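Side-chain contacts in fructosyl amine:oxygen oxidoreductase (Neosartorya fumigata, PDB 4WCT), which probably catalyses the FAD-dependent oxidative deglycation of fructosyl amines (Amadori compounds), with molecular oxygen as the electron acceptor: residues W36-A41 and K183-A188; T40-A45 and D105-P110; L380-G385 and G398-A403. One frame throughout, in Å; residues are numbered along the deposited sequence.

Contact 1: residues W36-A41 and K183-A188. With FAD (flavin-adenine dinucleotide), chain C.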
# COMPACT_ATOMS: atom_id res chain seq x y z
N TRP A 36 -0.48 -2.48 -8.35
CA TRP A 36 0.24 -3.63 -8.87
C TRP A 36 -0.22 -4.09 -10.25
O TRP A 36 0.61 -4.49 -11.08
CB TRP A 36 0.20 -4.78 -7.89
CG TRP A 36 0.92 -4.55 -6.57
CD1 TRP A 36 1.55 -3.40 -6.15
CD2 TRP A 36 1.21 -5.55 -5.59
NE1 TRP A 36 2.20 -3.63 -4.93
CE2 TRP A 36 2.04 -4.95 -4.60
CE3 TRP A 36 0.90 -6.92 -5.46
CZ2 TRP A 36 2.50 -5.64 -3.49
CZ3 TRP A 36 1.39 -7.61 -4.37
CH2 TRP A 36 2.18 -6.97 -3.40
N GLY A 37 -1.51 -3.87 -10.53
CA GLY A 37 -2.09 -4.20 -11.82
C GLY A 37 -1.57 -3.33 -12.93
O GLY A 37 -1.21 -3.84 -13.99
N CYS A 38 -1.42 -2.03 -12.68
CA CYS A 38 -0.88 -1.16 -13.71
C CYS A 38 0.59 -1.43 -13.90
O CYS A 38 1.07 -1.38 -15.03
CB CYS A 38 -1.15 0.32 -13.40
SG CYS A 38 -2.88 0.82 -13.55
N SER A 39 1.32 -1.70 -12.81
CA SER A 39 2.73 -2.04 -12.95
C SER A 39 2.88 -3.30 -13.78
O SER A 39 3.75 -3.40 -14.65
CB SER A 39 3.40 -2.21 -11.58
OG SER A 39 4.80 -2.46 -11.68
N THR A 40 2.07 -4.32 -13.46
CA THR A 40 2.11 -5.58 -14.18
C THR A 40 1.78 -5.38 -15.67
O THR A 40 2.53 -5.86 -16.54
CB THR A 40 1.13 -6.58 -13.55
OG1 THR A 40 1.51 -6.86 -12.20
CG2 THR A 40 1.08 -7.87 -14.35
N ALA A 41 0.79 -4.56 -15.97
CA ALA A 41 0.40 -4.34 -17.37
C ALA A 41 1.58 -3.71 -18.12
O ALA A 41 1.90 -4.10 -19.25
CB ALA A 41 -0.81 -3.42 -17.42
N LYS A 183 -0.10 10.01 -9.35
CA LYS A 183 0.47 10.37 -10.66
C LYS A 183 1.34 9.29 -11.26
O LYS A 183 1.33 9.08 -12.50
CB LYS A 183 1.24 11.69 -10.59
CG LYS A 183 0.33 12.90 -10.54
CD LYS A 183 1.10 14.21 -10.49
CE LYS A 183 0.10 15.33 -10.34
NZ LYS A 183 0.78 16.63 -10.50
N ALA A 184 2.04 8.53 -10.41
CA ALA A 184 2.89 7.47 -10.92
C ALA A 184 2.03 6.31 -11.45
O ALA A 184 2.33 5.72 -12.46
CB ALA A 184 3.83 7.00 -9.84
N MET A 185 0.92 6.03 -10.80
CA MET A 185 0.00 4.99 -11.26
C MET A 185 -0.64 5.40 -12.59
O MET A 185 -0.71 4.61 -13.53
CB MET A 185 -1.07 4.70 -10.19
CG MET A 185 -2.06 3.67 -10.63
SD MET A 185 -3.13 3.20 -9.22
CE MET A 185 -3.79 4.76 -8.76
N ILE A 186 -1.04 6.66 -12.70
CA ILE A 186 -1.58 7.22 -13.94
C ILE A 186 -0.54 7.15 -15.06
O ILE A 186 -0.84 6.81 -16.21
CB ILE A 186 -2.05 8.66 -13.74
CG1 ILE A 186 -3.30 8.69 -12.82
CG2 ILE A 186 -2.37 9.31 -15.09
CD1 ILE A 186 -3.76 10.06 -12.37
N SER A 187 0.69 7.46 -14.72
CA SER A 187 1.81 7.38 -15.66
C SER A 187 1.98 5.96 -16.18
O SER A 187 2.13 5.75 -17.40
CB SER A 187 3.10 7.92 -15.01
OG SER A 187 4.22 7.86 -15.88
N ALA A 188 1.93 4.97 -15.29
CA ALA A 188 2.07 3.58 -15.70
C ALA A 188 0.92 3.12 -16.60
O ALA A 188 1.14 2.47 -17.63
CB ALA A 188 2.23 2.71 -14.48
PA FAD C . -4.76 -1.24 -5.01
O1A FAD C . -3.77 -0.17 -5.34
O2A FAD C . -5.80 -1.02 -3.96
O5B FAD C . -5.47 -1.62 -6.37
C5B FAD C . -6.49 -2.62 -6.38
C4B FAD C . -7.34 -2.40 -7.63
O4B FAD C . -8.25 -3.54 -7.80
C3B FAD C . -8.20 -1.14 -7.59
O3B FAD C . -7.96 -0.29 -8.72
C2B FAD C . -9.63 -1.68 -7.59
O2B FAD C . -10.61 -0.83 -8.18
C1B FAD C . -9.46 -3.03 -8.30
N9A FAD C . -10.55 -3.97 -7.96
C8A FAD C . -11.18 -4.12 -6.78
N7A FAD C . -12.17 -5.04 -6.88
C5A FAD C . -12.09 -5.53 -8.14
C6A FAD C . -12.88 -6.48 -8.92
N6A FAD C . -13.90 -7.14 -8.36
N1A FAD C . -12.55 -6.63 -10.22
C2A FAD C . -11.52 -6.00 -10.81
N3A FAD C . -10.78 -5.08 -10.15
C4A FAD C . -11.04 -4.83 -8.85
N1 FAD C . 2.52 1.49 0.98
C2 FAD C . 3.80 2.00 0.88
O2 FAD C . 4.60 1.38 0.19
N3 FAD C . 4.12 3.18 1.43
C4 FAD C . 3.26 3.86 2.21
O4 FAD C . 3.53 4.97 2.76
C4X FAD C . 1.91 3.36 2.38
N5 FAD C . 1.01 4.03 3.15
C5X FAD C . -0.31 3.66 3.07
C6 FAD C . -1.31 4.45 3.65
C7 FAD C . -2.62 4.01 3.66
C7M FAD C . -3.67 4.90 4.21
C8 FAD C . -2.96 2.74 2.99
C8M FAD C . -4.35 2.24 2.92
C9 FAD C . -2.00 2.01 2.33
C9A FAD C . -0.68 2.40 2.39
N10 FAD C . 0.31 1.61 1.80
C10 FAD C . 1.61 2.13 1.70
C1' FAD C . 0.08 0.31 1.17
C2' FAD C . -0.11 0.41 -0.33
O2' FAD C . -1.05 1.46 -0.56
C3' FAD C . -0.65 -0.93 -0.84
O3' FAD C . 0.13 -2.01 -0.31
C4' FAD C . -0.66 -0.99 -2.37
O4' FAD C . -1.18 0.23 -2.90
C5' FAD C . -1.57 -2.14 -2.78
O5' FAD C . -1.56 -2.25 -4.21
P FAD C . -2.61 -3.22 -4.94
O1P FAD C . -2.39 -3.09 -6.43
O2P FAD C . -2.50 -4.56 -4.26
O3P FAD C . -4.02 -2.58 -4.56
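Cys38 faces Ala188 and Met185 at a small apolar junction between helix 35-46 and helix 181-194. Its CB meets the Ala188 methyl at 4.3 Å (CB to CB), while its SG lies 4.2 Å from Met185 CG. The thiol arm is anti to the carbonyl carbon (chi1 -70°), and this turns the sulfur toward the methionine while CB is left to the alanine. Small side chains at Cys38 and Ala188 let the backbones come near, with 5.9 Å between their CA atoms. Met185 runs on past Cys38 SG, extended until it bends at chi3, and its side chain also packs on Pro61.

Polar contacts belong to the start of helix 35-46. Trp36 N donates to FAD O1P at 2.8 Å in a nearly straight bond, 166° at the hydrogen. At the other end of the same residue, Trp36 O is gripped twice by Thr40. Thr40 N and Thr40 OG1 each stand 2.8 Å from Trp36 O and reach it from opposite faces of the carbonyl plane, the hydroxyl 39° out of it.

The aromatic contact is also with the cofactor. Phosphate oxygen O2P of FAD sits 4.0 Å above the plane of the Trp36 ring, displaced toward its rim, and O5' lies over one face as well. The indole is anchored by its NE1, bonded to Gly389 O, and by an edge-to-face stack with Phe368.

An amide from the first turn of a helix on the pyrophosphate is characteristic of Rossmann-type dinucleotide folds, consistent with Gly37 fitting the last glycine of a GxGxxG motif. The helix end would probably add favourable electrostatics for the phosphate, while Cys38, Met185 and Ala188 join the helix to its neighbour through apolar contacts alone.

Contact 2: residues T40-A45 and D105-P110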
# COMPACT_ATOMS: atom_id res chain seq x y z
N THR A 40 2.07 -4.32 -13.46
CA THR A 40 2.11 -5.58 -14.18
C THR A 40 1.78 -5.38 -15.67
O THR A 40 2.53 -5.86 -16.54
CB THR A 40 1.13 -6.58 -13.55
OG1 THR A 40 1.51 -6.86 -12.20
CG2 THR A 40 1.08 -7.87 -14.35
N ALA A 41 0.79 -4.56 -15.97
CA ALA A 41 0.40 -4.34 -17.37
C ALA A 41 1.58 -3.71 -18.12
O ALA A 41 1.90 -4.10 -19.25
CB ALA A 41 -0.81 -3.42 -17.42
N LEU A 42 2.20 -2.73 -17.51
CA LEU A 42 3.35 -2.07 -18.12
C LEU A 42 4.50 -3.02 -18.38
O LEU A 42 5.06 -3.06 -19.49
CB LEU A 42 3.82 -0.90 -17.27
CG LEU A 42 5.10 -0.19 -17.72
CD1 LEU A 42 4.82 0.55 -19.01
CD2 LEU A 42 5.45 0.76 -16.58
N HIS A 43 4.85 -3.84 -17.39
CA HIS A 43 5.97 -4.77 -17.55
C HIS A 43 5.67 -5.86 -18.59
O HIS A 43 6.54 -6.18 -19.40
CB HIS A 43 6.33 -5.41 -16.23
CG HIS A 43 7.17 -4.54 -15.37
ND1 HIS A 43 8.54 -4.68 -15.30
CD2 HIS A 43 6.84 -3.55 -14.50
CE1 HIS A 43 9.02 -3.77 -14.48
NE2 HIS A 43 8.02 -3.07 -13.99
N LEU A 44 4.42 -6.32 -18.66
CA LEU A 44 4.06 -7.33 -19.67
C LEU A 44 4.15 -6.70 -21.07
O LEU A 44 4.75 -7.29 -21.98
CB LEU A 44 2.65 -7.85 -19.45
CG LEU A 44 2.47 -8.76 -18.23
CD1 LEU A 44 1.01 -9.08 -18.00
CD2 LEU A 44 3.31 -10.03 -18.36
N ALA A 45 3.66 -5.48 -21.22
CA ALA A 45 3.81 -4.77 -22.50
C ALA A 45 5.26 -4.59 -22.91
O ALA A 45 5.64 -4.83 -24.08
CB ALA A 45 3.09 -3.45 -22.48
N ASP A 105 13.67 4.88 -14.06
CA ASP A 105 12.67 4.52 -15.09
C ASP A 105 11.87 5.76 -15.47
O ASP A 105 11.22 6.37 -14.61
CB ASP A 105 11.73 3.45 -14.52
CG ASP A 105 10.74 2.90 -15.53
OD1 ASP A 105 10.28 3.63 -16.45
OD2 ASP A 105 10.34 1.71 -15.31
N PRO A 106 11.85 6.12 -16.78
CA PRO A 106 11.18 7.37 -17.17
C PRO A 106 9.69 7.47 -16.78
O PRO A 106 9.19 8.57 -16.55
CB PRO A 106 11.33 7.37 -18.70
CG PRO A 106 12.58 6.62 -18.91
CD PRO A 106 12.61 5.54 -17.89
N VAL A 107 9.02 6.35 -16.63
CA VAL A 107 7.62 6.36 -16.28
C VAL A 107 7.44 6.76 -14.81
O VAL A 107 6.42 7.35 -14.44
CB VAL A 107 7.03 4.96 -16.53
CG1 VAL A 107 5.67 4.81 -15.86
CG2 VAL A 107 6.92 4.72 -18.03
N PHE A 108 8.42 6.42 -13.96
CA PHE A 108 8.27 6.59 -12.50
C PHE A 108 9.13 7.71 -11.90
O PHE A 108 8.79 8.29 -10.88
CB PHE A 108 8.55 5.26 -11.81
CG PHE A 108 7.61 4.18 -12.23
CD1 PHE A 108 6.33 4.14 -11.72
CD2 PHE A 108 7.97 3.25 -13.19
CE1 PHE A 108 5.45 3.17 -12.13
CE2 PHE A 108 7.07 2.30 -13.65
CZ PHE A 108 5.82 2.23 -13.06
N GLN A 109 10.28 7.94 -12.50
CA GLN A 109 11.28 8.85 -11.96
C GLN A 109 10.82 10.27 -11.65
O GLN A 109 11.25 10.84 -10.63
CB GLN A 109 12.44 8.92 -12.94
CG GLN A 109 13.59 9.81 -12.49
CD GLN A 109 13.46 11.21 -12.96
OE1 GLN A 109 12.57 11.56 -13.73
NE2 GLN A 109 14.34 12.08 -12.46
N PRO A 110 9.85 10.81 -12.40
CA PRO A 110 9.41 12.17 -12.07
C PRO A 110 8.67 12.27 -10.75
O PRO A 110 8.45 13.39 -10.26
CB PRO A 110 8.46 12.49 -13.20
CG PRO A 110 9.07 11.76 -14.37
CD PRO A 110 9.43 10.43 -13.76
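A single methyl group, Leu42 CD2, makes the whole meeting with Val107 and Phe108. It lies 3.7 Å from Phe108 CE2 and 3.8 Å from CZ, approaching the ring obliquely, and the two side chains arrive from opposite directions. Val107 CG1 touches the same methyl at 4.1 Å. Leu42 reaches this far because CG is anti to its backbone N (chi1 175°), sending the branch straight out from helix 35-46 across a gap of 9.6 Å between the CA atoms of Leu42 and Val107.

The two receiving side chains also pack on each other. Val107 CG1 sits 3.6 Å above the Phe108 ring, over its centre, in a CH-pi arrangement, while Asp105 CB lies in plane at the ring's edge.

Behind them stands an Asx turn, which gives the loop after helix 86-102 its tight shape. Asp105 OD1 accepts from Val107 N at 3.0 Å, the N-H pointing well at it (163°) but meeting the anti side of the carboxylate, 35° out of its plane. The carbonyl of the same aspartate takes two further amides, Phe108 N and Gln109 N, so one residue fixes the backbone that carries both apolar side chains.

Farther out, Asp105 OD2 forms a salt bridge with Arg46 at the end of helix 35-46, a charged tie between the same two elements. His43 NE2 lies 5.5 Å from Asp105 OD2, not in contact; it is bonded instead to Pro394 O, and Pro394 and Met393 also touch Phe108. On helix 181-194, Glu191 packs against both Leu42 and Val107.

Contact 3: residues L380-G385 and G398-A403. With FAD (flavin-adenine dinucleotide), chain C.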
# COMPACT_ATOMS: atom_id res chain seq x y z
N LEU A 380 -2.34 -16.70 -11.51
CA LEU A 380 -1.28 -16.10 -10.72
C LEU A 380 -1.90 -15.07 -9.79
O LEU A 380 -2.72 -14.29 -10.23
CB LEU A 380 -0.29 -15.40 -11.63
CG LEU A 380 0.87 -14.68 -10.96
CD1 LEU A 380 1.87 -15.65 -10.36
CD2 LEU A 380 1.55 -13.82 -12.00
N VAL A 381 -1.66 -15.22 -8.50
CA VAL A 381 -2.11 -14.21 -7.52
C VAL A 381 -0.96 -13.23 -7.23
O VAL A 381 0.19 -13.62 -7.13
CB VAL A 381 -2.65 -14.86 -6.22
CG1 VAL A 381 -3.82 -15.79 -6.51
CG2 VAL A 381 -1.57 -15.60 -5.43
N ALA A 382 -1.31 -11.96 -7.09
CA ALA A 382 -0.34 -10.92 -6.75
C ALA A 382 -1.04 -9.93 -5.83
O ALA A 382 -1.68 -8.97 -6.27
CB ALA A 382 0.20 -10.24 -8.01
N VAL A 383 -1.00 -10.28 -4.55
CA VAL A 383 -1.81 -9.67 -3.51
C VAL A 383 -0.98 -9.56 -2.23
O VAL A 383 0.20 -9.93 -2.18
CB VAL A 383 -3.10 -10.49 -3.26
CG1 VAL A 383 -3.99 -10.51 -4.50
CG2 VAL A 383 -2.78 -11.89 -2.80
N GLY A 384 -1.58 -8.95 -1.21
CA GLY A 384 -0.98 -8.97 0.11
C GLY A 384 0.05 -7.85 0.27
O GLY A 384 1.08 -8.01 0.94
N GLY A 385 -0.27 -6.67 -0.26
CA GLY A 385 0.59 -5.50 -0.06
C GLY A 385 1.00 -5.21 1.38
O GLY A 385 2.08 -4.71 1.63
N GLY A 398 7.47 -6.35 -12.59
CA GLY A 398 8.52 -7.24 -13.10
C GLY A 398 8.61 -8.53 -12.30
O GLY A 398 8.88 -9.59 -12.86
N PHE A 399 8.56 -8.42 -10.98
CA PHE A 399 8.48 -9.61 -10.13
C PHE A 399 7.25 -10.44 -10.44
O PHE A 399 7.34 -11.69 -10.55
CB PHE A 399 8.50 -9.23 -8.65
CG PHE A 399 9.78 -8.68 -8.20
CD1 PHE A 399 10.87 -9.52 -7.97
CD2 PHE A 399 9.93 -7.32 -8.00
CE1 PHE A 399 12.09 -8.99 -7.55
CE2 PHE A 399 11.14 -6.80 -7.58
CZ PHE A 399 12.21 -7.64 -7.31
N ILE A 400 6.11 -9.78 -10.65
CA ILE A 400 4.88 -10.50 -10.99
C ILE A 400 5.00 -11.19 -12.38
O ILE A 400 4.65 -12.38 -12.52
CB ILE A 400 3.66 -9.56 -10.95
CG1 ILE A 400 3.38 -9.10 -9.50
CG2 ILE A 400 2.43 -10.24 -11.55
CD1 ILE A 400 2.57 -7.83 -9.38
N ALA A 401 5.52 -10.48 -13.37
CA ALA A 401 5.78 -11.09 -14.69
C ALA A 401 6.77 -12.27 -14.60
O ALA A 401 6.60 -13.31 -15.29
CB ALA A 401 6.26 -10.05 -15.68
N ASP A 402 7.77 -12.14 -13.74
CA ASP A 402 8.74 -13.21 -13.52
C ASP A 402 8.06 -14.45 -12.95
O ASP A 402 8.32 -15.58 -13.35
CB ASP A 402 9.86 -12.78 -12.55
CG ASP A 402 10.93 -11.89 -13.17
OD1 ASP A 402 10.95 -11.66 -14.42
OD2 ASP A 402 11.76 -11.38 -12.38
N ALA A 403 7.18 -14.25 -11.98
CA ALA A 403 6.41 -15.35 -11.43
C ALA A 403 5.49 -16.00 -12.49
O ALA A 403 5.37 -17.23 -12.54
CB ALA A 403 5.59 -14.85 -10.25
PA FAD C . -4.76 -1.24 -5.01
O1A FAD C . -3.77 -0.17 -5.34
O2A FAD C . -5.80 -1.02 -3.96
O5B FAD C . -5.47 -1.62 -6.37
C5B FAD C . -6.49 -2.62 -6.38
C4B FAD C . -7.34 -2.40 -7.63
O4B FAD C . -8.25 -3.54 -7.80
C3B FAD C . -8.20 -1.14 -7.59
O3B FAD C . -7.96 -0.29 -8.72
C2B FAD C . -9.63 -1.68 -7.59
O2B FAD C . -10.61 -0.83 -8.18
C1B FAD C . -9.46 -3.03 -8.30
N9A FAD C . -10.55 -3.97 -7.96
C8A FAD C . -11.18 -4.12 -6.78
N7A FAD C . -12.17 -5.04 -6.88
C5A FAD C . -12.09 -5.53 -8.14
C6A FAD C . -12.88 -6.48 -8.92
N6A FAD C . -13.90 -7.14 -8.36
N1A FAD C . -12.55 -6.63 -10.22
C2A FAD C . -11.52 -6.00 -10.81
N3A FAD C . -10.78 -5.08 -10.15
C4A FAD C . -11.04 -4.83 -8.85
N1 FAD C . 2.52 1.49 0.98
C2 FAD C . 3.80 2.00 0.88
O2 FAD C . 4.60 1.38 0.19
N3 FAD C . 4.12 3.18 1.43
C4 FAD C . 3.26 3.86 2.21
O4 FAD C . 3.53 4.97 2.76
C4X FAD C . 1.91 3.36 2.38
N5 FAD C . 1.01 4.03 3.15
C5X FAD C . -0.31 3.66 3.07
C6 FAD C . -1.31 4.45 3.65
C7 FAD C . -2.62 4.01 3.66
C7M FAD C . -3.67 4.90 4.21
C8 FAD C . -2.96 2.74 2.99
C8M FAD C . -4.35 2.24 2.92
C9 FAD C . -2.00 2.01 2.33
C9A FAD C . -0.68 2.40 2.39
N10 FAD C . 0.31 1.61 1.80
C10 FAD C . 1.61 2.13 1.70
C1' FAD C . 0.08 0.31 1.17
C2' FAD C . -0.11 0.41 -0.33
O2' FAD C . -1.05 1.46 -0.56
C3' FAD C . -0.65 -0.93 -0.84
O3' FAD C . 0.13 -2.01 -0.31
C4' FAD C . -0.66 -0.99 -2.37
O4' FAD C . -1.18 0.23 -2.90
C5' FAD C . -1.57 -2.14 -2.78
O5' FAD C . -1.56 -2.25 -4.21
P FAD C . -2.61 -3.22 -4.94
O1P FAD C . -2.39 -3.09 -6.43
O2P FAD C . -2.50 -4.56 -4.26
O3P FAD C . -4.02 -2.58 -4.56
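Leu380 and Ala382, two residues apart on one face of strand 379-383, pack on Ile400 and Ala403 of the helix that follows. The tight part centres on Ile400. Its CD1 stands 3.6 Å from the Ala382 methyl CB, with CG1 alongside, while its CG2 branch, anti to the backbone N, turns to Leu380 CD2 at 3.7 Å. That leucine methyl also presses on the backbone, 3.5 Å from Ile400 O. The other leucine branch, CD1, reaches Ala403 CB at 3.8 Å, so the two methyls divide between residues about one helical turn apart.

The far flank of the helix is looser. Asp402, partly exposed, leads its carboxylate away to a salt bridge with Arg47; buried Ala401 points away from the strand and packs on Leu44. Past the strand's end, Gly385, having no side chain, brings its CA within 3.5 Å of FAD O3'.

The axes of strand 380-383 and helix 398-403 come within 9.4 Å and run nearly antiparallel, at 159°, as a helix packed on the sheet strand that precedes it. That strand lies between strands 233-236 and 369-372, and Ile400 continues the packing onto Trp36 and Thr40 of helix 35-46.

In the fold
Helix 35-46 carries one side of both contacts 1 and 2, which share Thr40 and Ala41 and have centres 7 Å apart. They are joined by a probable hydrogen bond of 2.7 Å between Ser187 OG and Val107 O, and Ala188 CB packs on Phe108 CZ at 3.9 Å. Contact 3 lies 14 Å, centre to centre, from contact 1, but Trp36 bridges the gap, its CE3 being 3.4 Å from Ala382 O. The FAD touches contacts 1 and 3, at Trp36 and Gly385 respectively, whereas contact 2 stands back, with the Phe108 side chain about 12 Å from the cofactor. Contacts 1 and 2 thus pack the pyrophosphate-binding helix against its neighbours, and contact 3 meets it through Ile400.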